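Local coordinates for N-acyl-D-glutamate deacylase (Bordetella bronchiseptica, PDB 3GIP), which hydrolyses the amide bond of N-acyl-D-glutamates, releasing D-glutamate and a carboxylate, as a zinc-binding member of the amidohydrolase superfamily, at residues Ser217-Arg220 and Asn221-Asp224; Ala228-Glu231 and Glu232-Ile236. All blocks are in the same frame, centred on the assembly; numbering follows the deposited sequence.

Overall arrangement
Contact 1 lies at the C-terminal end of strand 214-218 and in the loop that follows, and contact 2 on helix 226-240, which that loop leads into; their centres are 10 Å apart. The first is buried and largely polar, built around a zinc ligand, bridging waters and a carboxylate. Contact 2 is only partly buried and rests on helical backbone bonds, with V230, V233 and L234 buried and glutamates nearer the surface. The two meet directly: R220 NE forms a salt bridge of 2.9 Å with E232 OE1, I219 CD1 packs on A229 CB, and S217 OG lies against V233 CG1, so the helix covers strand and loop together.

Contact 1. Residues Ser217-Arg220 and Asn221-Asp224; sequences SHIR and NEAD. With ZN (zinc ion), chain F.
N221 follows R220 directly, and a water ties the two together: it donates to R220 O and accepts from N221 ND2 at 3.2 Å. With CG anti to the backbone N (chi1 -178°), the amide swings onward along the loop, where N221 OD1 accepts from A223 N at 2.8 Å, the donor standing well above the carbonyl plane; this is an Asx turn, and the same oxygen also accepts from G225 N. The R220 side chain leads away from N221-D224, its guanidinium held by the carbonyls of A194 and A196 as well as by E232.

E222 turns back over the preceding residues. Its CG lies 3.8 Å from I219 CG1, and the chain, extended beyond CG, brings the carboxylate close to H218, the ring and carboxylate planes 42° apart. They are joined through solvent: one water accepts from H218 NE2 at 2.8 Å and donates to E222 OE1 at 2.6 Å. A second water lies between I219 N and E222 OE2, 2.8 Å from the latter. K250 forms a salt bridge with OE1, which probably steadies the negative charge.

H218 ND1 binds zinc at 2.0 Å, beside C95 and H248, and NE2, across the ring, is taken up by the water. A metal-binding histidine at the C-terminal end of a barrel strand is characteristic of the amidohydrolase active site.

Contact 2. Residues Ala228-Glu231 and Glu232-Ile236; sequences AAVE and EVLAI
A228 O accepts a hydrogen bond from E232 N at 2.9 Å, the first of four successive i to i+4 backbone bonds in this part of helix 226-240. A229 O takes V233 N in a longer, weak bond of 3.4 Å and has a second donor, a water at 2.8 Å. The same water also donates to E232 OE1, the oxygen that also pairs with R220, linking the end of that extended side chain back to the helix backbone.

The helix connects the parallel strands 214-218 and 243-246 in a beta-alpha-beta crossover of the TIM barrel, and V230 is on its buried side. V230 and L234 point the same way, one turn apart, with V230 CG1 3.8 Å from L234 CD1; helix 260-272 packs against both. V230 O accepts L234 N at 3.0 Å and also meets V233: with chi1 at -62° V233 CG1 lies anti to the carbonyl carbon, which leaves CG2 between the backbone N and the carbonyl carbon, 3.2 Å from V230 O.

E231 O accepts A235 N at 2.9 Å, with A235 CB close to the same oxygen. Bent at chi2 (58°), the E231 side chain carries OE2 to a salt bridge with R238, while E231 OE1 accepts from N266 ND2.

Contact 1. Residues Ser217-Arg220 and Asn221-Asp224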
loop_
_atom_site.group_PDB
_atom_site.type_symbol
_atom_site.label_atom_id
_atom_site.label_comp_id
_atom_site.label_asym_id
_atom_site.label_seq_id
_atom_site.Cartn_x
_atom_site.Cartn_y
_atom_site.Cartn_z
ATOM N N SER A 217 -3.772 -5.531 -8.546
ATOM C CA SER A 217 -2.955 -5.405 -9.736
ATOM C C SER A 217 -2.367 -4.064 -10.121
ATOM O O SER A 217 -3.050 -3.037 -10.116
ATOM C CB SER A 217 -3.748 -5.933 -10.942
ATOM O OG SER A 217 -3.010 -5.813 -12.152
ATOM N N HIS A 218 -1.075 -4.095 -10.432
ATOM C CA HIS A 218 -0.391 -2.934 -10.962
ATOM C C HIS A 218 -0.605 -3.358 -12.413
ATOM O O HIS A 218 0.050 -4.284 -12.907
ATOM C CB HIS A 218 1.095 -2.943 -10.589
ATOM C CG HIS A 218 1.898 -1.896 -11.299
ATOM N ND1 HIS A 218 2.855 -1.129 -10.664
ATOM C CD2 HIS A 218 1.904 -1.506 -12.596
ATOM C CE1 HIS A 218 3.413 -0.314 -11.542
ATOM N NE2 HIS A 218 2.854 -0.523 -12.721
ATOM N N ILE A 219 -1.560 -2.717 -13.076
ATOM C CA ILE A 219 -1.923 -3.083 -14.439
ATOM C C ILE A 219 -0.837 -2.982 -15.512
ATOM O O ILE A 219 0.214 -2.374 -15.309
ATOM C CB ILE A 219 -3.216 -2.341 -14.857
ATOM C CG1 ILE A 219 -2.988 -0.831 -14.913
ATOM C CG2 ILE A 219 -4.317 -2.646 -13.833
ATOM C CD1 ILE A 219 -4.249 -0.055 -15.250
ATOM N N ARG A 220 -1.113 -3.595 -16.661
ATOM C CA ARG A 220 -0.152 -3.670 -17.759
ATOM C C ARG A 220 0.455 -2.353 -18.222
ATOM O O ARG A 220 1.659 -2.273 -18.472
ATOM C CB ARG A 220 -0.783 -4.408 -18.944
ATOM C CG ARG A 220 0.217 -4.821 -20.017
ATOM C CD ARG A 220 -0.433 -5.766 -21.021
ATOM N NE ARG A 220 -0.868 -7.012 -20.392
ATOM C CZ ARG A 220 -0.074 -8.055 -20.165
ATOM N NH1 ARG A 220 1.204 -8.009 -20.522
ATOM N NH2 ARG A 220 -0.556 -9.143 -19.573
ATOM N N ASN A 221 -0.371 -1.322 -18.345
ATOM C CA ASN A 221 0.125 -0.024 -18.767
ATOM C C ASN A 221 -0.757 1.051 -18.163
ATOM O O ASN A 221 -1.975 0.903 -18.112
ATOM C CB ASN A 221 0.126 0.079 -20.292
ATOM C CG ASN A 221 0.693 1.394 -20.779
ATOM O OD1 ASN A 221 -0.034 2.372 -20.953
ATOM N ND2 ASN A 221 2.005 1.432 -20.985
ATOM N N GLU A 222 -0.138 2.132 -17.702
ATOM C CA GLU A 222 -0.893 3.207 -17.079
ATOM C C GLU A 222 -0.791 4.515 -17.851
ATOM O O GLU A 222 -0.981 5.600 -17.295
ATOM C CB GLU A 222 -0.426 3.378 -15.631
ATOM C CG GLU A 222 -0.598 2.095 -14.814
ATOM C CD GLU A 222 -0.302 2.274 -13.338
ATOM O OE1 GLU A 222 0.881 2.449 -12.981
ATOM O OE2 GLU A 222 -1.259 2.244 -12.535
ATOM N N ALA A 223 -0.510 4.397 -19.146
ATOM C CA ALA A 223 -0.398 5.555 -20.023
ATOM C C ALA A 223 -1.329 5.368 -21.222
ATOM O O ALA A 223 -2.543 5.275 -21.057
ATOM C CB ALA A 223 1.047 5.731 -20.483
ATOM N N ASP A 224 -0.767 5.289 -22.424
ATOM C CA ASP A 224 -1.579 5.130 -23.627
ATOM C C ASP A 224 -2.501 3.909 -23.613
ATOM O O ASP A 224 -3.569 3.923 -24.221
ATOM C CB ASP A 224 -0.683 5.065 -24.867
ATOM C CG ASP A 224 0.012 6.380 -25.158
ATOM O OD1 ASP A 224 -0.170 7.349 -24.388
ATOM O OD2 ASP A 224 0.746 6.443 -26.166
HETATM ZN ZN ZN F . 2.968 -0.794 -8.686
HETATM O O HOH W 1 2.845 1.640 -14.556
HETATM O O HOH W 2 -2.269 -0.244 -11.622
HETATM O O HOH W 3 3.488 -1.239 -20.209
#

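Contact 2. Residues Ala228-Glu231 and Glu232-Ile236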
loop_
_atom_site.group_PDB
_atom_site.type_symbol
_atom_site.label_atom_id
_atom_site.label_comp_id
_atom_site.label_asym_id
_atom_site.label_seq_id
_atom_site.Cartn_x
_atom_site.Cartn_y
_atom_site.Cartn_z
ATOM N N ALA A 228 -7.223 -0.217 -21.808
ATOM C CA ALA A 228 -7.132 -1.637 -22.133
ATOM C C ALA A 228 -6.616 -2.416 -20.923
ATOM O O ALA A 228 -7.042 -3.544 -20.669
ATOM C CB ALA A 228 -6.197 -1.839 -23.319
ATOM N N ALA A 229 -5.701 -1.803 -20.176
ATOM C CA ALA A 229 -5.115 -2.439 -18.998
ATOM C C ALA A 229 -6.145 -2.682 -17.900
ATOM O O ALA A 229 -6.139 -3.731 -17.257
ATOM C CB ALA A 229 -3.969 -1.590 -18.466
ATOM N N VAL A 230 -7.026 -1.713 -17.676
ATOM C CA VAL A 230 -8.064 -1.874 -16.667
ATOM C C VAL A 230 -9.050 -2.943 -17.135
ATOM O O VAL A 230 -9.470 -3.796 -16.355
ATOM C CB VAL A 230 -8.814 -0.540 -16.414
ATOM C CG1 VAL A 230 -10.084 -0.788 -15.605
ATOM C CG2 VAL A 230 -7.903 0.421 -15.661
ATOM N N GLU A 231 -9.417 -2.895 -18.414
ATOM C CA GLU A 231 -10.343 -3.874 -18.978
ATOM C C GLU A 231 -9.781 -5.288 -18.825
ATOM O O GLU A 231 -10.522 -6.229 -18.547
ATOM C CB GLU A 231 -10.592 -3.563 -20.460
ATOM C CG GLU A 231 -11.322 -4.653 -21.258
ATOM C CD GLU A 231 -12.689 -5.013 -20.696
ATOM O OE1 GLU A 231 -13.268 -4.204 -19.938
ATOM O OE2 GLU A 231 -13.195 -6.112 -21.029
ATOM N N GLU A 232 -8.470 -5.427 -18.995
ATOM C CA GLU A 232 -7.825 -6.732 -18.881
ATOM C C GLU A 232 -8.019 -7.368 -17.506
ATOM O O GLU A 232 -8.353 -8.551 -17.406
ATOM C CB GLU A 232 -6.325 -6.615 -19.186
ATOM C CG GLU A 232 -5.532 -7.885 -18.879
ATOM C CD GLU A 232 -4.080 -7.799 -19.304
ATOM O OE1 GLU A 232 -3.530 -6.680 -19.339
ATOM O OE2 GLU A 232 -3.476 -8.858 -19.592
ATOM N N VAL A 233 -7.814 -6.595 -16.445
ATOM C CA VAL A 233 -7.976 -7.152 -15.107
ATOM C C VAL A 233 -9.444 -7.278 -14.706
ATOM O O VAL A 233 -9.792 -8.117 -13.876
ATOM C CB VAL A 233 -7.198 -6.335 -14.042
ATOM C CG1 VAL A 233 -5.709 -6.388 -14.345
ATOM C CG2 VAL A 233 -7.689 -4.900 -14.003
ATOM N N LEU A 234 -10.311 -6.455 -15.290
ATOM C CA LEU A 234 -11.731 -6.557 -14.970
ATOM C C LEU A 234 -12.292 -7.813 -15.633
ATOM O O LEU A 234 -13.164 -8.479 -15.079
ATOM C CB LEU A 234 -12.499 -5.322 -15.455
ATOM C CG LEU A 234 -12.262 -4.035 -14.660
ATOM C CD1 LEU A 234 -13.143 -2.929 -15.224
ATOM C CD2 LEU A 234 -12.579 -4.262 -13.187
ATOM N N ALA A 235 -11.775 -8.136 -16.815
ATOM C CA ALA A 235 -12.220 -9.322 -17.540
ATOM C C ALA A 235 -11.901 -10.562 -16.715
ATOM O O ALA A 235 -12.679 -11.516 -16.678
ATOM C CB ALA A 235 -11.531 -9.398 -18.895
ATOM N N ILE A 236 -10.749 -10.547 -16.056
ATOM C CA ILE A 236 -10.341 -11.663 -15.214
ATOM C C ILE A 236 -11.304 -11.771 -14.037
ATOM O O ILE A 236 -11.705 -12.865 -13.647
ATOM C CB ILE A 236 -8.907 -11.457 -14.681
ATOM C CG1 ILE A 236 -7.915 -11.513 -15.845
ATOM C CG2 ILE A 236 -8.575 -12.509 -13.632
ATOM C CD1 ILE A 236 -6.508 -11.120 -15.468
HETATM O O HOH W 4 -3.663 -4.998 -17.168
#